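Local coordinates for aldo-keto reductase 1 (Coptotermes gestroi, PDB 5KET), which is an aldo/keto reductase that binds NADP and probably catalyses NADP-dependent reduction of carbonyl compounds, as in other members of its family, at residues A55-N60 against N132-G137; I91-E96 against I151-A156. All coordinates share one frame; numbering follows the deposited sequence.

Interaction 1. Residues A55-N60 against N132-G137; sequences AFMYQN and NLWPRG. With NAP (NADP nicotinamide-adenine-dinucleotide phosphate), chain C.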
ATOM      1  N   ALA A  55       3.519  -4.748   6.234  1.00 38.30           N
ATOM      2  CA  ALA A  55       4.736  -3.952   6.220  1.00 31.78           C
ATOM      3  C   ALA A  55       5.465  -4.184   7.528  1.00 35.13           C
ATOM      4  O   ALA A  55       4.860  -4.556   8.537  1.00 37.63           O
ATOM      5  CB  ALA A  55       4.436  -2.466   6.027  1.00 26.47           C
ATOM      6  N   PHE A  56       6.780  -3.968   7.496  1.00 34.39           N
ATOM      7  CA  PHE A  56       7.542  -4.149   8.722  1.00 36.73           C
ATOM      8  C   PHE A  56       7.172  -3.086   9.741  1.00 40.90           C
ATOM      9  O   PHE A  56       7.224  -3.343  10.952  1.00 46.11           O
ATOM     10  CB  PHE A  56       9.049  -4.142   8.434  1.00 37.31           C
ATOM     11  CG  PHE A  56       9.897  -4.255   9.676  1.00 38.52           C
ATOM     12  CD1 PHE A  56      10.317  -5.493  10.177  1.00 37.62           C
ATOM     13  CD2 PHE A  56      10.270  -3.119  10.348  1.00 43.74           C
ATOM     14  CE1 PHE A  56      11.086  -5.573  11.342  1.00 40.45           C
ATOM     15  CE2 PHE A  56      11.028  -3.176  11.480  1.00 48.49           C
ATOM     16  CZ  PHE A  56      11.448  -4.403  11.994  1.00 46.12           C
ATOM     17  N   MET A  57       6.778  -1.903   9.272  1.00 39.20           N
ATOM     18  CA  MET A  57       6.430  -0.830  10.185  1.00 42.78           C
ATOM     19  C   MET A  57       5.022  -0.962  10.768  1.00 43.22           C
ATOM     20  O   MET A  57       4.666  -0.186  11.661  1.00 46.67           O
ATOM     21  CB  MET A  57       6.601   0.515   9.479  1.00 44.50           C
ATOM     22  CG  MET A  57       6.851   1.661  10.449  1.00 53.46           C
ATOM     23  SD  MET A  57       7.916   2.960   9.820  1.00 58.25           S
ATOM     24  CE  MET A  57       9.532   2.194   9.947  1.00 59.53           C
ATOM     25  N   TYR A  58       4.218  -1.926  10.310  1.00 39.96           N
ATOM     26  CA  TYR A  58       2.894  -2.124  10.891  1.00 32.32           C
ATOM     27  C   TYR A  58       2.912  -3.009  12.126  1.00 38.19           C
ATOM     28  O   TYR A  58       1.920  -3.034  12.862  1.00 43.62           O
ATOM     29  CB  TYR A  58       1.929  -2.738   9.870  1.00 37.11           C
ATOM     30  CG  TYR A  58       1.756  -1.933   8.605  1.00 40.74           C
ATOM     31  CD1 TYR A  58       2.175  -0.616   8.535  1.00 46.84           C
ATOM     32  CD2 TYR A  58       1.169  -2.489   7.480  1.00 41.55           C
ATOM     33  CE1 TYR A  58       2.027   0.121   7.383  1.00 47.75           C
ATOM     34  CE2 TYR A  58       1.016  -1.755   6.317  1.00 41.43           C
ATOM     35  CZ  TYR A  58       1.448  -0.448   6.278  1.00 44.74           C
ATOM     36  OH  TYR A  58       1.307   0.305   5.136  1.00 45.44           O
ATOM     37  N   GLN A  59       3.999  -3.746  12.355  1.00 37.97           N
ATOM     38  CA  GLN A  59       4.155  -4.599  13.537  1.00 42.70           C
ATOM     39  C   GLN A  59       3.012  -5.608  13.678  1.00 38.05           C
ATOM     40  O   GLN A  59       2.501  -5.854  14.772  1.00 39.65           O
ATOM     41  CB  GLN A  59       4.292  -3.753  14.804  1.00 45.62           C
ATOM     42  CG  GLN A  59       5.461  -2.796  14.790  1.00 44.26           C
ATOM     43  CD  GLN A  59       5.291  -1.688  15.808  1.00 53.58           C
ATOM     44  OE1 GLN A  59       6.227  -0.955  16.114  1.00 54.95           O
ATOM     45  NE2 GLN A  59       4.082  -1.555  16.337  1.00 61.84           N
ATOM     46  N   ASN A  60       2.607  -6.204  12.556  1.00 36.21           N
ATOM     47  CA  ASN A  60       1.631  -7.287  12.561  1.00 39.82           C
ATOM     48  C   ASN A  60       2.092  -8.483  11.735  1.00 43.67           C
ATOM     49  O   ASN A  60       1.330  -9.448  11.586  1.00 43.79           O
ATOM     50  CB  ASN A  60       0.274  -6.792  12.053  1.00 38.26           C
ATOM     51  CG  ASN A  60       0.389  -6.028  10.756  1.00 40.05           C
ATOM     52  OD1 ASN A  60       1.141  -6.402   9.856  1.00 41.69           O
ATOM     53  ND2 ASN A  60      -0.365  -4.944  10.648  1.00 43.39           N
ATOM     54  N   ASN A 132      13.291   0.376  15.909  1.00 55.99           N
ATOM     55  CA  ASN A 132      13.126   1.804  16.194  1.00 51.29           C
ATOM     56  C   ASN A 132      12.559   2.483  14.948  1.00 52.85           C
ATOM     57  O   ASN A 132      13.276   3.148  14.197  1.00 54.15           O
ATOM     58  CB  ASN A 132      14.445   2.418  16.603  1.00 49.01           C
ATOM     59  CG  ASN A 132      14.271   3.730  17.347  1.00 52.63           C
ATOM     60  OD1 ASN A 132      15.099   4.626  17.250  1.00 60.39           O
ATOM     61  ND2 ASN A 132      13.198   3.848  18.097  1.00 50.01           N
ATOM     62  N   LEU A 133      11.252   2.312  14.744  1.00 49.50           N
ATOM     63  CA  LEU A 133      10.641   2.774  13.497  1.00 44.91           C
ATOM     64  C   LEU A 133      10.633   4.294  13.377  1.00 48.17           C
ATOM     65  O   LEU A 133      10.618   4.822  12.260  1.00 50.32           O
ATOM     66  CB  LEU A 133       9.222   2.242  13.395  1.00 45.14           C
ATOM     67  CG  LEU A 133       9.061   0.768  13.763  1.00 50.55           C
ATOM     68  CD1 LEU A 133       7.600   0.459  13.822  1.00 51.11           C
ATOM     69  CD2 LEU A 133       9.751  -0.138  12.756  1.00 50.45           C
ATOM     70  N   TRP A 134      10.636   5.008  14.506  1.00 49.01           N
ATOM     71  CA  TRP A 134      10.636   6.470  14.524  1.00 42.70           C
ATOM     72  C   TRP A 134      11.782   6.896  15.426  1.00 52.37           C
ATOM     73  O   TRP A 134      11.625   7.003  16.653  1.00 63.00           O
ATOM     74  CB  TRP A 134       9.300   7.022  15.008  1.00 37.64           C
ATOM     75  CG  TRP A 134       8.154   6.366  14.332  1.00 31.12           C
ATOM     76  CD1 TRP A 134       7.415   5.322  14.801  1.00 28.73           C
ATOM     77  CD2 TRP A 134       7.632   6.686  13.041  1.00 27.44           C
ATOM     78  NE1 TRP A 134       6.455   4.978  13.888  1.00 25.59           N
ATOM     79  CE2 TRP A 134       6.566   5.799  12.796  1.00 30.15           C
ATOM     80  CE3 TRP A 134       7.958   7.640  12.070  1.00 24.74           C
ATOM     81  CZ2 TRP A 134       5.821   5.834  11.614  1.00 29.94           C
ATOM     82  CZ3 TRP A 134       7.212   7.680  10.898  1.00 24.85           C
ATOM     83  CH2 TRP A 134       6.160   6.779  10.680  1.00 26.97           C
ATOM     84  N   PRO A 135      12.960   7.122  14.856  1.00 48.23           N
ATOM     85  CA  PRO A 135      14.138   7.421  15.676  1.00 49.43           C
ATOM     86  C   PRO A 135      14.209   8.888  16.070  1.00 48.62           C
ATOM     87  O   PRO A 135      13.866   9.783  15.293  1.00 45.35           O
ATOM     88  CB  PRO A 135      15.302   7.037  14.757  1.00 50.80           C
ATOM     89  CG  PRO A 135      14.755   7.242  13.379  1.00 48.75           C
ATOM     90  CD  PRO A 135      13.303   6.869  13.448  1.00 46.45           C
ATOM     91  N   ARG A 136      14.674   9.125  17.292  1.00 53.46           N
ATOM     92  CA  ARG A 136      14.849  10.459  17.840  1.00 40.33           C
ATOM     93  C   ARG A 136      16.288  10.631  18.307  1.00 49.39           C
ATOM     94  O   ARG A 136      17.056   9.671  18.397  1.00 55.88           O
ATOM     95  CB  ARG A 136      13.863  10.708  18.992  1.00 50.34           C
ATOM     96  CG  ARG A 136      12.393  10.620  18.581  1.00 36.62           C
ATOM     97  N   GLY A 137      16.662  11.872  18.601  1.00 50.33           N
ATOM     98  CA  GLY A 137      18.024  12.214  18.960  1.00 58.18           C
ATOM     99  C   GLY A 137      18.203  12.455  20.444  1.00 59.83           C
ATOM    100  O   GLY A 137      17.357  12.093  21.268  1.00 61.07           O
TER
HETATM  101  PA  NAP C 400      -9.285   2.127   3.822  0.95 57.21           P
HETATM  102  O1A NAP C 400      -9.017   0.636   3.948  0.95 54.98           O
HETATM  103  O2A NAP C 400      -9.856   2.697   2.738  0.95 53.33           O
HETATM  104  O5B NAP C 400     -10.005   2.600   5.264  0.95 64.42           O
HETATM  105  C5B NAP C 400     -10.214   1.438   6.031  0.95 67.08           C
HETATM  106  C4B NAP C 400     -11.034   1.897   7.230  0.95 68.98           C
HETATM  107  O4B NAP C 400     -12.395   1.876   6.867  0.95 73.50           O
HETATM  108  C3B NAP C 400     -10.802   1.011   8.484  0.95 67.03           C
HETATM  109  O3B NAP C 400     -10.850   1.812   9.627  0.95 67.83           O
HETATM  110  C2B NAP C 400     -12.028   0.066   8.490  0.95 65.45           C
HETATM  111  O2B NAP C 400     -12.586  -0.098   9.717  0.95 58.92           O
HETATM  112  C1B NAP C 400     -13.053   0.811   7.546  0.95 70.99           C
HETATM  113  N9A NAP C 400     -13.604  -0.094   6.544  0.95 70.13           N
HETATM  114  C8A NAP C 400     -12.946  -1.143   5.876  0.95 72.63           C
HETATM  115  N7A NAP C 400     -13.758  -1.794   5.011  0.95 74.18           N
HETATM  116  C5A NAP C 400     -14.995  -1.135   5.130  0.95 69.79           C
HETATM  117  C6A NAP C 400     -16.229  -1.331   4.495  0.95 66.77           C
HETATM  118  N6A NAP C 400     -16.395  -2.328   3.568  0.95 65.75           N
HETATM  119  N1A NAP C 400     -17.310  -0.541   4.781  0.95 68.57           N
HETATM  120  C2A NAP C 400     -17.082   0.445   5.725  0.95 70.00           C
HETATM  121  N3A NAP C 400     -15.965   0.755   6.413  0.95 69.89           N
HETATM  122  C4A NAP C 400     -14.913  -0.075   6.081  0.95 69.45           C
HETATM  123  O3  NAP C 400      -7.798   2.754   3.795  0.95 67.76           O
HETATM  124  PN  NAP C 400      -6.715   2.209   4.801  0.95 72.84           P
HETATM  125  O1N NAP C 400      -7.173   1.303   5.861  0.95 75.94           O
HETATM  126  O2N NAP C 400      -5.716   3.311   5.049  0.95 70.24           O
HETATM  127  O5D NAP C 400      -5.730   1.170   3.754  0.95 75.31           O
HETATM  128  C5D NAP C 400      -5.081   0.338   4.596  0.95 80.58           C
HETATM  129  C4D NAP C 400      -4.103  -0.448   3.797  0.95 82.95           C
HETATM  130  O4D NAP C 400      -3.475   0.476   2.906  0.95 85.17           O
HETATM  131  C3D NAP C 400      -3.024  -0.875   4.807  0.95 82.36           C
HETATM  132  O3D NAP C 400      -3.197  -2.180   5.157  0.95 83.82           O
HETATM  133  C2D NAP C 400      -1.761  -0.784   4.011  0.95 82.23           C
HETATM  134  O2D NAP C 400      -1.539  -1.951   3.340  0.95 78.32           O
HETATM  135  C1D NAP C 400      -2.074   0.289   2.950  0.95 84.87           C
HETATM  136  N1N NAP C 400      -1.358   1.497   3.436  0.95 85.81           N
HETATM  137  C2N NAP C 400      -0.204   1.861   2.812  0.95 87.10           C
HETATM  138  C3N NAP C 400       0.501   2.955   3.255  0.95 88.54           C
HETATM  139  C7N NAP C 400       1.716   3.319   2.551  0.95 91.85           C
HETATM  140  O7N NAP C 400       2.241   2.599   1.682  0.95 95.09           O
HETATM  141  N7N NAP C 400       2.293   4.522   2.887  0.95 91.97           N
HETATM  142  C4N NAP C 400       0.060   3.698   4.364  0.95 87.16           C
HETATM  143  C5N NAP C 400      -1.102   3.304   4.994  0.95 88.40           C
HETATM  144  C6N NAP C 400      -1.812   2.207   4.543  0.95 88.24           C
HETATM  145  P2B NAP C 400     -12.525  -1.696  10.516  0.95 54.07           P
HETATM  146  O1X NAP C 400     -11.013  -1.855  10.567  0.95 59.30           O
HETATM  147  O2X NAP C 400     -13.277  -1.563  11.811  0.95 49.44           O
HETATM  148  O3X NAP C 400     -13.078  -2.557   9.381  0.95 44.98           O

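Interaction 2. Residues I91-E96 against I151-A156; sequences IGNRAE and ISLWKA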
ATOM      1  N   ILE A  91      13.567   3.319   7.905  1.00 44.61           N
ATOM      2  CA  ILE A  91      14.862   3.199   8.576  1.00 45.81           C
ATOM      3  C   ILE A  91      15.806   2.256   7.855  1.00 44.76           C
ATOM      4  O   ILE A  91      16.919   2.016   8.345  1.00 42.07           O
ATOM      5  CB  ILE A  91      14.731   2.717  10.033  1.00 44.95           C
ATOM      6  CG1 ILE A  91      14.090   1.328  10.078  1.00 39.58           C
ATOM      7  CG2 ILE A  91      13.958   3.732  10.864  1.00 48.50           C
ATOM      8  CD1 ILE A  91      14.055   0.717  11.466  1.00 37.89           C
ATOM      9  N   GLY A  92      15.398   1.713   6.710  1.00 43.90           N
ATOM     10  CA  GLY A  92      16.273   0.876   5.911  1.00 40.61           C
ATOM     11  C   GLY A  92      16.473   1.363   4.488  1.00 38.29           C
ATOM     12  O   GLY A  92      16.899   0.581   3.633  1.00 38.01           O
ATOM     13  N   ASN A  93      16.198   2.640   4.212  1.00 39.53           N
ATOM     14  CA  ASN A  93      16.386   3.198   2.869  1.00 44.81           C
ATOM     15  C   ASN A  93      17.860   3.475   2.598  1.00 46.57           C
ATOM     16  O   ASN A  93      18.291   4.580   2.264  1.00 46.79           O
ATOM     17  CB  ASN A  93      15.548   4.450   2.690  1.00 50.68           C
ATOM     18  CG  ASN A  93      14.123   4.208   3.005  1.00 56.52           C
ATOM     19  OD1 ASN A  93      13.815   3.462   3.924  1.00 65.90           O
ATOM     20  ND2 ASN A  93      13.232   4.802   2.236  1.00 56.48           N
ATOM     21  N   ARG A  94      18.636   2.411   2.739  1.00 48.86           N
ATOM     22  CA  ARG A  94      20.036   2.379   2.380  1.00 47.31           C
ATOM     23  C   ARG A  94      20.289   0.985   1.823  1.00 41.26           C
ATOM     24  O   ARG A  94      19.762   0.001   2.349  1.00 36.08           O
ATOM     25  CB  ARG A  94      20.924   2.684   3.593  1.00 48.12           C
ATOM     26  CG  ARG A  94      20.686   1.742   4.754  1.00 52.24           C
ATOM     27  CD  ARG A  94      20.982   2.376   6.111  1.00 57.27           C
ATOM     28  NE  ARG A  94      19.874   3.212   6.566  1.00 62.21           N
ATOM     29  CZ  ARG A  94      19.889   4.540   6.544  1.00 71.46           C
ATOM     30  NH1 ARG A  94      20.964   5.184   6.104  1.00 72.96           N
ATOM     31  NH2 ARG A  94      18.841   5.231   6.964  1.00 76.20           N
ATOM     32  N   ALA A  95      21.050   0.913   0.730  1.00 45.55           N
ATOM     33  CA  ALA A  95      21.279  -0.373   0.070  1.00 43.73           C
ATOM     34  C   ALA A  95      21.779  -1.436   1.041  1.00 41.87           C
ATOM     35  O   ALA A  95      21.385  -2.606   0.941  1.00 41.61           O
ATOM     36  CB  ALA A  95      22.267  -0.194  -1.082  1.00 39.68           C
ATOM     37  N   GLU A  96      22.607  -1.040   2.013  1.00 41.10           N
ATOM     38  CA  GLU A  96      23.247  -1.981   2.929  1.00 43.57           C
ATOM     39  C   GLU A  96      22.248  -2.664   3.862  1.00 45.58           C
ATOM     40  O   GLU A  96      22.503  -3.783   4.325  1.00 38.52           O
ATOM     41  CB  GLU A  96      24.312  -1.244   3.739  1.00 43.33           C
ATOM     42  CG  GLU A  96      23.907   0.205   4.111  1.00 59.19           C
ATOM     43  CD  GLU A  96      24.309   1.251   3.109  1.00 58.31           C
ATOM     44  OE1 GLU A  96      24.231   0.991   1.884  1.00 57.68           O
ATOM     45  OE2 GLU A  96      24.710   2.366   3.540  1.00 57.91           O
ATOM     46  N   ILE A 151      18.809   5.151  -6.480  1.00 51.84           N
ATOM     47  CA  ILE A 151      19.476   4.270  -7.441  1.00 53.53           C
ATOM     48  C   ILE A 151      20.213   3.156  -6.725  1.00 53.14           C
ATOM     49  O   ILE A 151      20.162   1.985  -7.134  1.00 58.46           O
ATOM     50  CB  ILE A 151      20.441   5.106  -8.297  1.00 60.98           C
ATOM     51  CG1 ILE A 151      19.592   5.852  -9.286  1.00 67.96           C
ATOM     52  CG2 ILE A 151      21.462   4.189  -9.001  1.00 61.00           C
ATOM     53  CD1 ILE A 151      18.864   4.821  -9.973  1.00 71.24           C
ATOM     54  N   SER A 152      20.950   3.514  -5.674  1.00 48.52           N
ATOM     55  CA  SER A 152      21.706   2.535  -4.906  1.00 40.01           C
ATOM     56  C   SER A 152      20.772   1.610  -4.159  1.00 36.06           C
ATOM     57  O   SER A 152      21.003   0.396  -4.096  1.00 36.47           O
ATOM     58  CB  SER A 152      22.624   3.233  -3.911  1.00 38.16           C
ATOM     59  OG  SER A 152      23.030   4.499  -4.376  1.00 44.47           O
ATOM     60  N   LEU A 153      19.739   2.181  -3.543  1.00 37.51           N
ATOM     61  CA  LEU A 153      18.794   1.401  -2.759  1.00 35.12           C
ATOM     62  C   LEU A 153      18.052   0.409  -3.638  1.00 43.06           C
ATOM     63  O   LEU A 153      17.896  -0.765  -3.283  1.00 47.70           O
ATOM     64  CB  LEU A 153      17.826   2.352  -2.075  1.00 31.13           C
ATOM     65  CG  LEU A 153      16.687   1.771  -1.254  1.00 34.85           C
ATOM     66  CD1 LEU A 153      17.233   1.131   0.014  1.00 31.62           C
ATOM     67  CD2 LEU A 153      15.699   2.885  -0.945  1.00 32.77           C
ATOM     68  N   TRP A 154      17.622   0.866  -4.810  1.00 45.86           N
ATOM     69  CA  TRP A 154      16.888   0.015  -5.729  1.00 43.02           C
ATOM     70  C   TRP A 154      17.721  -1.175  -6.198  1.00 45.89           C
ATOM     71  O   TRP A 154      17.181  -2.274  -6.382  1.00 47.50           O
ATOM     72  CB  TRP A 154      16.423   0.846  -6.915  1.00 40.17           C
ATOM     73  CG  TRP A 154      15.687   0.027  -7.878  1.00 43.30           C
ATOM     74  CD1 TRP A 154      16.125  -0.421  -9.081  1.00 48.65           C
ATOM     75  CD2 TRP A 154      14.362  -0.507  -7.697  1.00 41.42           C
ATOM     76  NE1 TRP A 154      15.146  -1.191  -9.679  1.00 49.66           N
ATOM     77  CE2 TRP A 154      14.060  -1.254  -8.847  1.00 44.14           C
ATOM     78  CE3 TRP A 154      13.410  -0.414  -6.682  1.00 34.02           C
ATOM     79  CZ2 TRP A 154      12.817  -1.912  -9.007  1.00 43.58           C
ATOM     80  CZ3 TRP A 154      12.176  -1.071  -6.846  1.00 36.65           C
ATOM     81  CH2 TRP A 154      11.903  -1.805  -7.998  1.00 40.14           C
ATOM     82  N   LYS A 155      19.025  -0.983  -6.407  1.00 46.18           N
ATOM     83  CA  LYS A 155      19.866  -2.103  -6.815  1.00 48.52           C
ATOM     84  C   LYS A 155      19.916  -3.179  -5.739  1.00 49.92           C
ATOM     85  O   LYS A 155      20.048  -4.367  -6.054  1.00 52.54           O
ATOM     86  CB  LYS A 155      21.270  -1.607  -7.165  1.00 47.56           C
ATOM     87  CG  LYS A 155      21.311  -0.806  -8.462  1.00 51.74           C
ATOM     88  CD  LYS A 155      22.694  -0.868  -9.124  1.00 55.54           C
ATOM     89  CE  LYS A 155      22.710  -0.106 -10.444  1.00 57.05           C
ATOM     90  NZ  LYS A 155      21.585  -0.507 -11.354  1.00 56.05           N
ATOM     91  N   ALA A 156      19.787  -2.787  -4.467  1.00 47.63           N
ATOM     92  CA  ALA A 156      19.702  -3.767  -3.389  1.00 44.95           C
ATOM     93  C   ALA A 156      18.374  -4.506  -3.418  1.00 42.92           C
ATOM     94  O   ALA A 156      18.316  -5.693  -3.078  1.00 44.89           O
ATOM     95  CB  ALA A 156      19.898  -3.079  -2.037  1.00 44.74           C
TER

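Interaction 1. Residues A55-N60 against N132-G137
Leu133 meets Met57, Phe56 and Gln59, and it is the apolar centre of the contact. Its CB points toward the 55-60 turn. Contacts follow at every carbon out to both methyls. CB lies 3.5 Å from Met57 CE, and the Met57 CG methylene is close by. Leu133 CG sits beside the backbone N (chi1 -45°), and from there the two methyls part. CD2 approaches the Phe56 ring obliquely, 3.5 Å from CE2. CD1 takes the other branch, 3.7 Å from Met57 CG and near the amide of Gln59. Leu133 and Met57 lie alongside each other, pointing opposite ways, with carbon packed on carbon.

Met57 also reaches Trp134. Its chain starts anti to the backbone N (chi1 -155°) and then bends at both later torsions. This lays SD over one face of the indole, 4.4 Å from the centroid of the six-membered ring and 26° off the normal. It is a Met-aromatic contact, displaced toward the rim near CZ2. The grip between the two segments is apolar and sulfur-aromatic.

Next in the chain, the CB of Tyr58 points away from 132-137, and its ring reaches the cofactor obliquely. Its OH is 3.2 Å from NADP atom C2N and is hydrogen-bonded to Lys87. Tyr58 is the predicted proton donor. Ala55 CB lies over the centre of one face of its ring, and Tyr58 N bonds to Ala55 O.

The 55-60 turn links strand 51-53 of the parallel barrel to helix 61-73. Residues 132-137 belong to the long excursion after strand 114-119, between the short strands 124-125 and 144-145. Phe56 also meets Phe101 of helix 98-109 edge-to-face, and Trp134 meets Phe125.

Interaction 2. Residues I91-E96 against I151-A156
Ala95 and Leu153 bring a loop and a helix close, with their CA atoms 4.2 Å apart. The approach is consistent with the small side chains of Ala95 and Ala156. Ala95 CB lies against the helix backbone, 3.3 Å from Ser152 O, and also meets Ala156 CB at 3.9 Å. In return, Ala156 CB points toward the loop and packs on the Ala95 backbone near its O and CA. Ser152 and Ala156 are one helical turn apart, and Ala95 CB touches both.

Leu153 supplies the larger side chain. Its CG is anti to the backbone N (chi1 177°), which carries both methyls to the loop backbone. CD1 rests against the main chain, 3.3 Å from Arg94 N and 3.5 Å from Asn93 C. CD2 lies 4.0 Å from Asn93 CB. The target is an inverse gamma turn centred on Asn93, closed by Arg94 N bonding to Gly92 O at 2.7 Å. The leucine methyl therefore packs on a tightly folded piece of backbone whose N-H already has its acceptor.

Arg94 starts away from the helix. Its guanidinium has Ile91 O at its edge, in plane, and forms a salt bridge with Asp145.

Residues 91-96 connect strand 83-88 to helix 98-109, and Leu153 and Ala156 also touch Val98 of that helix. Asn93 and Leu153 both also touch Ile119 of strand 114-119. Helix 150-162 follows that strand after the long excursion and runs on to strand 166-172, as an outer helix of the TIM barrel.

Interactions 1 and 2 are centred about 17 Å apart and meet through the excursion that follows strand 114-119. Ile91 CG2 packs 3.5 Å from Asn132 O and 4.1 Å from Pro135 CD. The segments alternate along the chain, and they come from the connections after three successive barrel strands. Interaction 1 is nearer the chemistry: it contains Tyr58, and the Met57 side chain is about 5 Å from that of His120, a predicted substrate-binding residue. In interaction 2 the Asn93 side chain is about 6 Å from that of His120 but about 11 Å from NADP. Interaction 2 thus lies farther from the cofactor than interaction 1.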